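Local coordinates for designed protein (Trypanosoma brucei, PDB 6IEV) that has no established biological function but is a designed thioredoxin-like protein, probably made as a model for studying stability at high temperatures, at residues A[40-45]-A[95-100]; A[44-49]-A[72-77]; A[65-70]-A[114-119]. All coordinates share one frame; numbering follows the deposited sequence.

Interaction 1: A[40-45]-A[95-100]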
loop_
_atom_site.group_PDB
_atom_site.type_symbol
_atom_site.label_atom_id
_atom_site.label_comp_id
_atom_site.label_asym_id
_atom_site.label_seq_id
_atom_site.Cartn_x
_atom_site.Cartn_y
_atom_site.Cartn_z
ATOM N N ILE A 40 4.323 -9.073 -13.479
ATOM C CA ILE A 40 3.345 -8.196 -14.101
ATOM C C ILE A 40 4.017 -6.859 -14.380
ATOM O O ILE A 40 4.646 -6.265 -13.492
ATOM C CB ILE A 40 2.107 -8.033 -13.210
ATOM C CG1 ILE A 40 1.320 -9.346 -13.179
ATOM C CG2 ILE A 40 1.242 -6.869 -13.675
ATOM C CD1 ILE A 40 -0.056 -9.195 -12.595
ATOM N N SER A 41 3.924 -6.409 -15.626
ATOM C CA SER A 41 4.443 -5.122 -16.053
ATOM C C SER A 41 3.295 -4.146 -16.298
ATOM O O SER A 41 2.285 -4.500 -16.920
ATOM C CB SER A 41 5.273 -5.281 -17.334
ATOM O OG SER A 41 5.986 -6.506 -17.345
ATOM N N VAL A 42 3.466 -2.909 -15.852
ATOM C CA VAL A 42 2.524 -1.834 -16.135
ATOM C C VAL A 42 3.244 -0.759 -16.936
ATOM O O VAL A 42 4.255 -0.214 -16.478
ATOM C CB VAL A 42 1.959 -1.226 -14.847
ATOM C CG1 VAL A 42 0.987 -0.115 -15.211
ATOM C CG2 VAL A 42 1.329 -2.311 -13.954
ATOM N N ILE A 43 2.728 -0.441 -18.119
ATOM C CA ILE A 43 3.386 0.489 -19.033
ATOM C C ILE A 43 2.451 1.655 -19.287
ATOM O O ILE A 43 1.296 1.456 -19.675
ATOM C CB ILE A 43 3.768 -0.177 -20.366
ATOM C CG1 ILE A 43 4.415 -1.534 -20.115
ATOM C CG2 ILE A 43 4.674 0.739 -21.191
ATOM C CD1 ILE A 43 4.017 -2.556 -21.167
ATOM N N VAL A 44 2.940 2.860 -19.068
ATOM C CA VAL A 44 2.201 4.059 -19.419
ATOM C C VAL A 44 2.792 4.606 -20.719
ATOM O O VAL A 44 4.014 4.775 -20.840
ATOM C CB VAL A 44 2.236 5.103 -18.289
ATOM C CG1 VAL A 44 3.624 5.664 -18.076
ATOM C CG2 VAL A 44 1.270 6.223 -18.590
ATOM N N PHE A 45 1.930 4.816 -21.707
ATOM C CA PHE A 45 2.297 5.447 -22.974
ATOM C C PHE A 45 1.836 6.894 -22.925
ATOM O O PHE A 45 0.630 7.148 -22.899
ATOM C CB PHE A 45 1.627 4.733 -24.154
ATOM C CG PHE A 45 2.127 3.337 -24.388
ATOM C CD1 PHE A 45 1.648 2.273 -23.625
ATOM C CD2 PHE A 45 3.079 3.084 -25.369
ATOM C CE1 PHE A 45 2.116 0.979 -23.837
ATOM C CE2 PHE A 45 3.549 1.807 -25.590
ATOM C CZ PHE A 45 3.076 0.749 -24.825
ATOM N N PHE A 95 -2.526 3.115 -20.316
ATOM C CA PHE A 95 -1.845 2.123 -19.512
ATOM C C PHE A 95 -2.090 0.739 -20.088
ATOM O O PHE A 95 -3.222 0.396 -20.422
ATOM C CB PHE A 95 -2.350 2.177 -18.075
ATOM C CG PHE A 95 -2.057 3.473 -17.386
ATOM C CD1 PHE A 95 -0.858 3.652 -16.721
ATOM C CD2 PHE A 95 -2.975 4.517 -17.413
ATOM C CE1 PHE A 95 -0.574 4.842 -16.082
ATOM C CE2 PHE A 95 -2.705 5.713 -16.771
ATOM C CZ PHE A 95 -1.498 5.878 -16.111
ATOM N N VAL A 96 -1.036 -0.065 -20.167
ATOM C CA VAL A 96 -1.128 -1.460 -20.581
ATOM C C VAL A 96 -0.576 -2.329 -19.458
ATOM O O VAL A 96 0.464 -2.006 -18.869
ATOM C CB VAL A 96 -0.355 -1.717 -21.885
ATOM C CG1 VAL A 96 -0.340 -3.207 -22.205
ATOM C CG2 VAL A 96 -0.966 -0.901 -23.049
ATOM N N ILE A 97 -1.280 -3.407 -19.138
ATOM C CA ILE A 97 -0.819 -4.365 -18.142
ATOM C C ILE A 97 -0.463 -5.658 -18.852
ATOM O O ILE A 97 -1.298 -6.228 -19.563
ATOM C CB ILE A 97 -1.872 -4.598 -17.049
ATOM C CG1 ILE A 97 -2.265 -3.258 -16.436
ATOM C CG2 ILE A 97 -1.320 -5.533 -15.979
ATOM C CD1 ILE A 97 -3.382 -3.364 -15.421
ATOM N N GLU A 98 0.761 -6.138 -18.637
ATOM C CA GLU A 98 1.259 -7.312 -19.331
ATOM C C GLU A 98 1.847 -8.306 -18.344
ATOM O O GLU A 98 2.325 -7.937 -17.267
ATOM C CB GLU A 98 2.323 -6.937 -20.360
ATOM C CG GLU A 98 1.767 -6.180 -21.562
ATOM C CD GLU A 98 2.283 -6.715 -22.882
ATOM O OE1 GLU A 98 1.469 -6.892 -23.814
ATOM O OE2 GLU A 98 3.503 -6.959 -22.985
ATOM N N LYS A 99 1.842 -9.573 -18.743
ATOM C CA LYS A 99 2.527 -10.623 -18.006
ATOM C C LYS A 99 2.964 -11.676 -19.008
ATOM O O LYS A 99 2.162 -12.092 -19.848
ATOM C CB LYS A 99 1.622 -11.230 -16.930
ATOM C CG LYS A 99 2.215 -12.412 -16.193
ATOM C CD LYS A 99 1.433 -12.699 -14.912
ATOM C CE LYS A 99 1.386 -14.199 -14.612
ATOM N NZ LYS A 99 2.725 -14.762 -14.278
ATOM N N GLY A 100 4.238 -12.045 -18.967
ATOM C CA GLY A 100 4.752 -13.007 -19.937
ATOM C C GLY A 100 4.485 -12.631 -21.378
ATOM O O GLY A 100 4.152 -13.500 -22.199
#

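Interaction 2: A[44-49]-A[72-77]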
loop_
_atom_site.group_PDB
_atom_site.type_symbol
_atom_site.label_atom_id
_atom_site.label_comp_id
_atom_site.label_asym_id
_atom_site.label_seq_id
_atom_site.Cartn_x
_atom_site.Cartn_y
_atom_site.Cartn_z
ATOM N N VAL A 44 2.940 2.860 -19.068
ATOM C CA VAL A 44 2.201 4.059 -19.419
ATOM C C VAL A 44 2.792 4.606 -20.719
ATOM O O VAL A 44 4.014 4.775 -20.840
ATOM C CB VAL A 44 2.236 5.103 -18.289
ATOM C CG1 VAL A 44 3.624 5.664 -18.076
ATOM C CG2 VAL A 44 1.270 6.223 -18.590
ATOM N N PHE A 45 1.930 4.816 -21.707
ATOM C CA PHE A 45 2.297 5.447 -22.974
ATOM C C PHE A 45 1.836 6.894 -22.925
ATOM O O PHE A 45 0.630 7.148 -22.899
ATOM C CB PHE A 45 1.627 4.733 -24.154
ATOM C CG PHE A 45 2.127 3.337 -24.388
ATOM C CD1 PHE A 45 1.648 2.273 -23.625
ATOM C CD2 PHE A 45 3.079 3.084 -25.369
ATOM C CE1 PHE A 45 2.116 0.979 -23.837
ATOM C CE2 PHE A 45 3.549 1.807 -25.590
ATOM C CZ PHE A 45 3.076 0.749 -24.825
ATOM N N THR A 46 2.779 7.837 -22.986
ATOM C CA THR A 46 2.478 9.250 -22.789
ATOM C C THR A 46 3.117 10.098 -23.877
ATOM O O THR A 46 3.851 9.607 -24.736
ATOM C CB THR A 46 2.971 9.781 -21.437
ATOM O OG1 THR A 46 4.400 9.674 -21.378
ATOM C CG2 THR A 46 2.352 9.019 -20.311
ATOM N N LEU A 47 2.794 11.388 -23.821
ATOM C CA LEU A 47 3.402 12.493 -24.546
ATOM C C LEU A 47 4.253 13.329 -23.601
ATOM O O LEU A 47 4.084 13.251 -22.379
ATOM C CB LEU A 47 2.322 13.342 -25.222
ATOM C CG LEU A 47 1.981 12.631 -26.532
ATOM C CD1 LEU A 47 0.958 13.403 -27.355
ATOM C CD2 LEU A 47 3.254 12.348 -27.340
ATOM N N PRO A 48 5.213 14.132 -24.123
ATOM C CA PRO A 48 6.273 14.658 -23.250
ATOM C C PRO A 48 5.760 15.420 -22.039
ATOM O O PRO A 48 5.980 14.962 -20.908
ATOM C CB PRO A 48 7.068 15.585 -24.183
ATOM C CG PRO A 48 6.140 15.863 -25.335
ATOM C CD PRO A 48 5.391 14.590 -25.513
ATOM N N ASP A 49 5.069 16.556 -22.226
ATOM C CA ASP A 49 4.673 17.374 -21.080
ATOM C C ASP A 49 3.198 17.748 -21.210
ATOM O O ASP A 49 2.809 18.803 -21.719
ATOM C CB ASP A 49 5.581 18.569 -20.911
ATOM C CG ASP A 49 6.816 18.235 -20.064
ATOM O OD1 ASP A 49 7.830 17.768 -20.633
ATOM O OD2 ASP A 49 6.775 18.428 -18.830
ATOM N N THR A 72 6.863 -1.150 -13.335
ATOM C CA THR A 72 6.196 -0.063 -14.023
ATOM C C THR A 72 7.156 0.550 -15.029
ATOM O O THR A 72 8.349 0.701 -14.749
ATOM C CB THR A 72 5.681 1.000 -13.023
ATOM O OG1 THR A 72 6.776 1.608 -12.316
ATOM C CG2 THR A 72 4.712 0.361 -12.007
ATOM N N TYR A 73 6.613 0.942 -16.185
ATOM C CA TYR A 73 7.407 1.466 -17.288
ATOM C C TYR A 73 6.695 2.658 -17.910
ATOM O O TYR A 73 5.465 2.770 -17.855
ATOM C CB TYR A 73 7.672 0.390 -18.360
ATOM C CG TYR A 73 8.379 -0.846 -17.812
ATOM C CD1 TYR A 73 9.771 -0.874 -17.671
ATOM C CD2 TYR A 73 7.655 -1.976 -17.425
ATOM C CE1 TYR A 73 10.424 -1.989 -17.179
ATOM C CE2 TYR A 73 8.301 -3.101 -16.917
ATOM C CZ TYR A 73 9.682 -3.101 -16.802
ATOM O OH TYR A 73 10.329 -4.213 -16.321
ATOM N N SER A 74 7.497 3.536 -18.503
ATOM C CA SER A 74 7.040 4.746 -19.166
ATOM C C SER A 74 7.568 4.773 -20.600
ATOM O O SER A 74 8.772 4.617 -20.828
ATOM C CB SER A 74 7.560 5.979 -18.411
ATOM O OG SER A 74 6.890 7.142 -18.851
ATOM N N VAL A 75 6.691 5.034 -21.565
ATOM C CA VAL A 75 7.105 5.079 -22.960
ATOM C C VAL A 75 6.646 6.400 -23.559
ATOM O O VAL A 75 5.443 6.652 -23.666
ATOM C CB VAL A 75 6.547 3.894 -23.757
ATOM C CG1 VAL A 75 6.858 4.094 -25.262
ATOM C CG2 VAL A 75 7.133 2.592 -23.213
ATOM N N ASP A 76 7.594 7.239 -23.952
ATOM C CA ASP A 76 7.233 8.486 -24.618
ATOM C C ASP A 76 6.951 8.188 -26.091
ATOM O O ASP A 76 7.882 7.953 -26.864
ATOM C CB ASP A 76 8.354 9.508 -24.442
ATOM C CG ASP A 76 8.174 10.762 -25.323
ATOM O OD1 ASP A 76 7.135 10.928 -26.010
ATOM O OD2 ASP A 76 9.118 11.579 -25.355
ATOM N N THR A 77 5.674 8.238 -26.494
ATOM C CA THR A 77 5.329 7.867 -27.864
ATOM C C THR A 77 5.898 8.828 -28.898
ATOM O O THR A 77 6.026 8.437 -30.063
ATOM C CB THR A 77 3.813 7.779 -28.086
ATOM O OG1 THR A 77 3.223 9.073 -27.941
ATOM C CG2 THR A 77 3.189 6.809 -27.121
#

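Interaction 3: A[65-70]-A[114-119]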
loop_
_atom_site.group_PDB
_atom_site.type_symbol
_atom_site.label_atom_id
_atom_site.label_comp_id
_atom_site.label_asym_id
_atom_site.label_seq_id
_atom_site.Cartn_x
_atom_site.Cartn_y
_atom_site.Cartn_z
ATOM N N GLU A 65 5.940 0.859 -5.488
ATOM C CA GLU A 65 6.383 0.691 -4.111
ATOM C C GLU A 65 5.446 -0.228 -3.342
ATOM O O GLU A 65 5.901 -1.080 -2.574
ATOM C CB GLU A 65 6.473 2.057 -3.430
ATOM C CG GLU A 65 7.478 3.019 -4.071
ATOM C CD GLU A 65 7.472 4.407 -3.433
ATOM O OE1 GLU A 65 8.348 5.229 -3.776
ATOM O OE2 GLU A 65 6.598 4.680 -2.585
ATOM N N VAL A 66 4.138 -0.109 -3.581
ATOM C CA VAL A 66 3.135 -0.866 -2.836
ATOM C C VAL A 66 2.846 -2.226 -3.445
ATOM O O VAL A 66 2.210 -3.070 -2.796
ATOM C CB VAL A 66 1.889 0.040 -2.747
ATOM C CG1 VAL A 66 0.620 -0.742 -2.555
ATOM C CG2 VAL A 66 2.075 1.046 -1.643
ATOM N N PHE A 67 3.377 -2.511 -4.623
ATOM C CA PHE A 67 3.148 -3.791 -5.268
ATOM C C PHE A 67 4.485 -4.456 -5.533
ATOM O O PHE A 67 5.285 -3.954 -6.342
ATOM C CB PHE A 67 2.346 -3.629 -6.559
ATOM C CG PHE A 67 0.879 -3.413 -6.320
ATOM C CD1 PHE A 67 0.042 -4.481 -6.091
ATOM C CD2 PHE A 67 0.347 -2.133 -6.287
ATOM C CE1 PHE A 67 -1.301 -4.279 -5.860
ATOM C CE2 PHE A 67 -0.994 -1.928 -6.061
ATOM C CZ PHE A 67 -1.816 -2.997 -5.850
ATOM N N PRO A 68 4.742 -5.562 -4.910
ATOM C CA PRO A 68 6.092 -6.121 -4.919
ATOM C C PRO A 68 6.456 -6.706 -6.268
ATOM O O PRO A 68 7.548 -6.460 -6.792
ATOM C CB PRO A 68 6.023 -7.202 -3.831
ATOM C CG PRO A 68 4.540 -7.606 -3.764
ATOM C CD PRO A 68 3.726 -6.535 -4.465
ATOM N N ASP A 69 5.552 -7.515 -6.820
ATOM C CA ASP A 69 5.813 -8.259 -8.042
ATOM C C ASP A 69 5.385 -7.507 -9.293
ATOM O O ASP A 69 5.112 -8.136 -10.328
ATOM C CB ASP A 69 5.109 -9.614 -7.966
ATOM C CG ASP A 69 5.672 -10.500 -6.871
ATOM O OD1 ASP A 69 5.383 -10.247 -5.677
ATOM O OD2 ASP A 69 6.411 -11.452 -7.210
ATOM N N VAL A 70 5.338 -6.180 -9.236
ATOM C CA VAL A 70 4.843 -5.368 -10.338
ATOM C C VAL A 70 5.955 -4.421 -10.757
ATOM O O VAL A 70 6.545 -3.742 -9.910
ATOM C CB VAL A 70 3.560 -4.612 -9.950
ATOM C CG1 VAL A 70 3.366 -3.395 -10.818
ATOM C CG2 VAL A 70 2.376 -5.548 -10.089
ATOM N N LYS A 114 -8.441 4.381 -11.874
ATOM C CA LYS A 114 -8.924 3.229 -12.602
ATOM C C LYS A 114 -7.842 2.194 -12.738
ATOM O O LYS A 114 -8.110 0.989 -12.665
ATOM C CB LYS A 114 -9.266 3.614 -14.027
ATOM C CG LYS A 114 -10.255 2.766 -14.735
ATOM C CD LYS A 114 -11.536 3.511 -14.999
ATOM C CE LYS A 114 -12.793 2.618 -15.005
ATOM N NZ LYS A 114 -13.903 3.587 -15.359
ATOM N N LEU A 115 -6.608 2.660 -12.910
ATOM C CA LEU A 115 -5.517 1.737 -13.156
ATOM C C LEU A 115 -5.281 0.848 -11.947
ATOM O O LEU A 115 -5.213 -0.379 -12.076
ATOM C CB LEU A 115 -4.250 2.505 -13.540
ATOM C CG LEU A 115 -3.171 1.445 -13.641
ATOM C CD1 LEU A 115 -3.417 0.541 -14.862
ATOM C CD2 LEU A 115 -1.781 2.027 -13.662
ATOM N N ARG A 116 -5.199 1.445 -10.756
ATOM C CA ARG A 116 -5.026 0.635 -9.549
ATOM C C ARG A 116 -6.191 -0.335 -9.359
ATOM O O ARG A 116 -5.984 -1.513 -9.035
ATOM C CB ARG A 116 -4.845 1.538 -8.332
ATOM C CG ARG A 116 -4.387 0.760 -7.108
ATOM C CD ARG A 116 -3.993 1.693 -5.997
ATOM N NE ARG A 116 -3.533 0.947 -4.827
ATOM C CZ ARG A 116 -2.893 1.488 -3.794
ATOM N NH1 ARG A 116 -2.619 2.786 -3.773
ATOM N NH2 ARG A 116 -2.526 0.724 -2.777
ATOM N N VAL A 117 -7.425 0.133 -9.572
ATOM C CA VAL A 117 -8.589 -0.748 -9.440
ATOM C C VAL A 117 -8.489 -1.905 -10.418
ATOM O O VAL A 117 -8.695 -3.072 -10.058
ATOM C CB VAL A 117 -9.889 0.046 -9.641
ATOM C CG1 VAL A 117 -11.065 -0.896 -9.683
ATOM C CG2 VAL A 117 -10.054 1.077 -8.536
ATOM N N THR A 118 -8.155 -1.600 -11.672
ATOM C CA THR A 118 -8.033 -2.643 -12.685
ATOM C C THR A 118 -6.959 -3.646 -12.303
ATOM O O THR A 118 -7.138 -4.864 -12.459
ATOM C CB THR A 118 -7.691 -2.017 -14.039
ATOM O OG1 THR A 118 -8.661 -1.019 -14.365
ATOM C CG2 THR A 118 -7.630 -3.084 -15.127
ATOM N N LEU A 119 -5.820 -3.146 -11.817
ATOM C CA LEU A 119 -4.726 -4.028 -11.438
ATOM C C LEU A 119 -5.130 -4.917 -10.273
ATOM O O LEU A 119 -4.847 -6.120 -10.277
ATOM C CB LEU A 119 -3.483 -3.200 -11.101
ATOM C CG LEU A 119 -2.320 -4.010 -10.525
ATOM C CD1 LEU A 119 -1.911 -5.105 -11.503
ATOM C CD2 LEU A 119 -1.150 -3.102 -10.121
#

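Interaction 1: A[40-45]-A[95-100]
Val-44 lies alongside the Phe-95 ring, both side chains pointing the same way, with CG2 of Val-44 over one ring face and 3.4 Å from CE1 of Phe-95. The torsion that sets CG2 anti to the backbone N (CG1 at chi1 67°) places that methyl over the aromatic carbons. At the far end of the same sheet face, Ile-40 crosses Ile-97 obliquely, CG2 of Ile-40 to CG2 of Ile-97 at 3.7 Å, and CD of Lys-99 rests 3.8 Å from Ile-40 CG1, while the Lys-99 NZ is hydrogen-bonded to Asn-38 O. On the reverse face, CE1 of Phe-45 meets Val-96 CG2 at 3.7 Å, the methyl coming in at a slant to the ring. Also on this face, OE2 of Glu-98 is hydrogen-bonded to Tyr-87 OH. The backbones keep these faces in step: Ser-41 with Glu-98 and Ile-43 with Val-96 are hydrogen-bonded pairs, each closed by two nearly straight N-H...O bonds, such as Ser-41 N to Glu-98 O at 2.8 Å. Helices 53-66 and 112-123 cover the Val-44/Phe-95 face. The pair is the antiparallel pairing of central strand 40-46 with strand 94-99 in a thioredoxin fold.

Interaction 2: A[44-49]-A[72-77]
Phe-45 and Val-75 stand side by side on one face of the sheet, the ring's CD2 lying 3.9 Å from CB of Val-75. Beyond them Thr-77 brings CG2 to the ring edge, near its plane, and 3.9 Å from Phe-45 CB. The hydroxyl of Thr-77 sits between its own backbone N and carbonyl carbon (chi1 66°). From there it gives a weak bond to the carbonyl of Thr-46, while a stronger one comes from the Thr-77 backbone, N to Thr-46 O at 2.9 Å and nearly along the C=O axis. The last carbonyl of the strand thus takes one firm and one weak bond from the same residue. Leu-47 crosses Thr-77 at about a right angle, CD2 of Leu-47 3.3 Å from OG1 of Thr-77.

On the reverse face CG1 of Val-44 packs 3.7 Å from OG of Ser-74 and 3.4 Å from the carbonyl O of Tyr-73. These side chains are aligned by parallel pairing in which Val-44 bonds the backbones of Tyr-73 and Val-75, and Thr-46 those of Val-75 and Thr-77. Farther out, Asp-76 turns its carboxylate to the chain that follows: OD1 accepts from Ser-78 N, and OD2 takes a weak bond from Thr-79 OG1. The bonds of this carboxylate therefore go to the turn just after strand 70-76. Strands 40-46 and 70-76, linked through helix 53-66, form the beta-alpha-beta crossover of the thioredoxin fold. In thioredoxins the redox-active CXXC motif follows the first of these strands; here the corresponding loop has no cysteine.

Interaction 3: A[65-70]-A[114-119]
With CG anti to its carbonyl carbon (chi1 -77°), Phe-67 sends its ring toward helix 112-123, where Leu-119 sets CD2 over the ring face. That methyl sits 4.1 Å above the Phe-67 ring centre, close to the normal, a clear CH-pi contact. The same CD2 of Leu-119 also touches CG2 of Val-70 at 4.3 Å, so a single methyl group fits against both the first and the last residue of the type I turn from Phe-67 to Val-70.

Arg-116 leaves the helix with CG anti to its backbone N (chi1 -169°) and an extended chain as far as NE. This reach carries NE to the edge of the Phe-67 ring, near the ring plane and 4.0 Å from CE2. Guanidinium and ring planes stand 73° apart, so the two groups are not stacked. Farther along, NH2 of Arg-116 lies 3.5 Å from CG1 of Val-66, the two side chains crossing at about a right angle. The charge is met across a subunit interface: NE and NH2 form salt bridges with Asp-111 and Asp-113 of the second subunit. These carboxylates probably help fix the rotation of the guanidinium beside the apolar residues.

Within the chain, Leu-63 packs on both Val-70 and Leu-119. The contact packs the turn that links helix 53-66 to strand 70-76 against helix 112-123, joining the two helices that share one face of the thioredoxin-fold sheet.

Overall arrangement
Interactions 1 and 2 use the two edges of strand 40-46, antiparallel to 94-99 on one and parallel to 70-76 on the other; their centres are about 12 Å apart and they share Val-44 and Phe-45. Interaction 3 lies in the layer on the sheet face that carries Val-42 and Phe-95, its centre about 10 Å from that of interaction 1. Leu-115 links the two, its CD2 lying 3.6 Å from Phe-95 CD1 and 3.8 Å from Val-42 CG1. Interactions 2 and 3, about 17 Å apart between centres, lie on opposite sides of the chain's centre, at the two ends of strand 70-76. Interaction 3 alone also reaches neighbouring subunits.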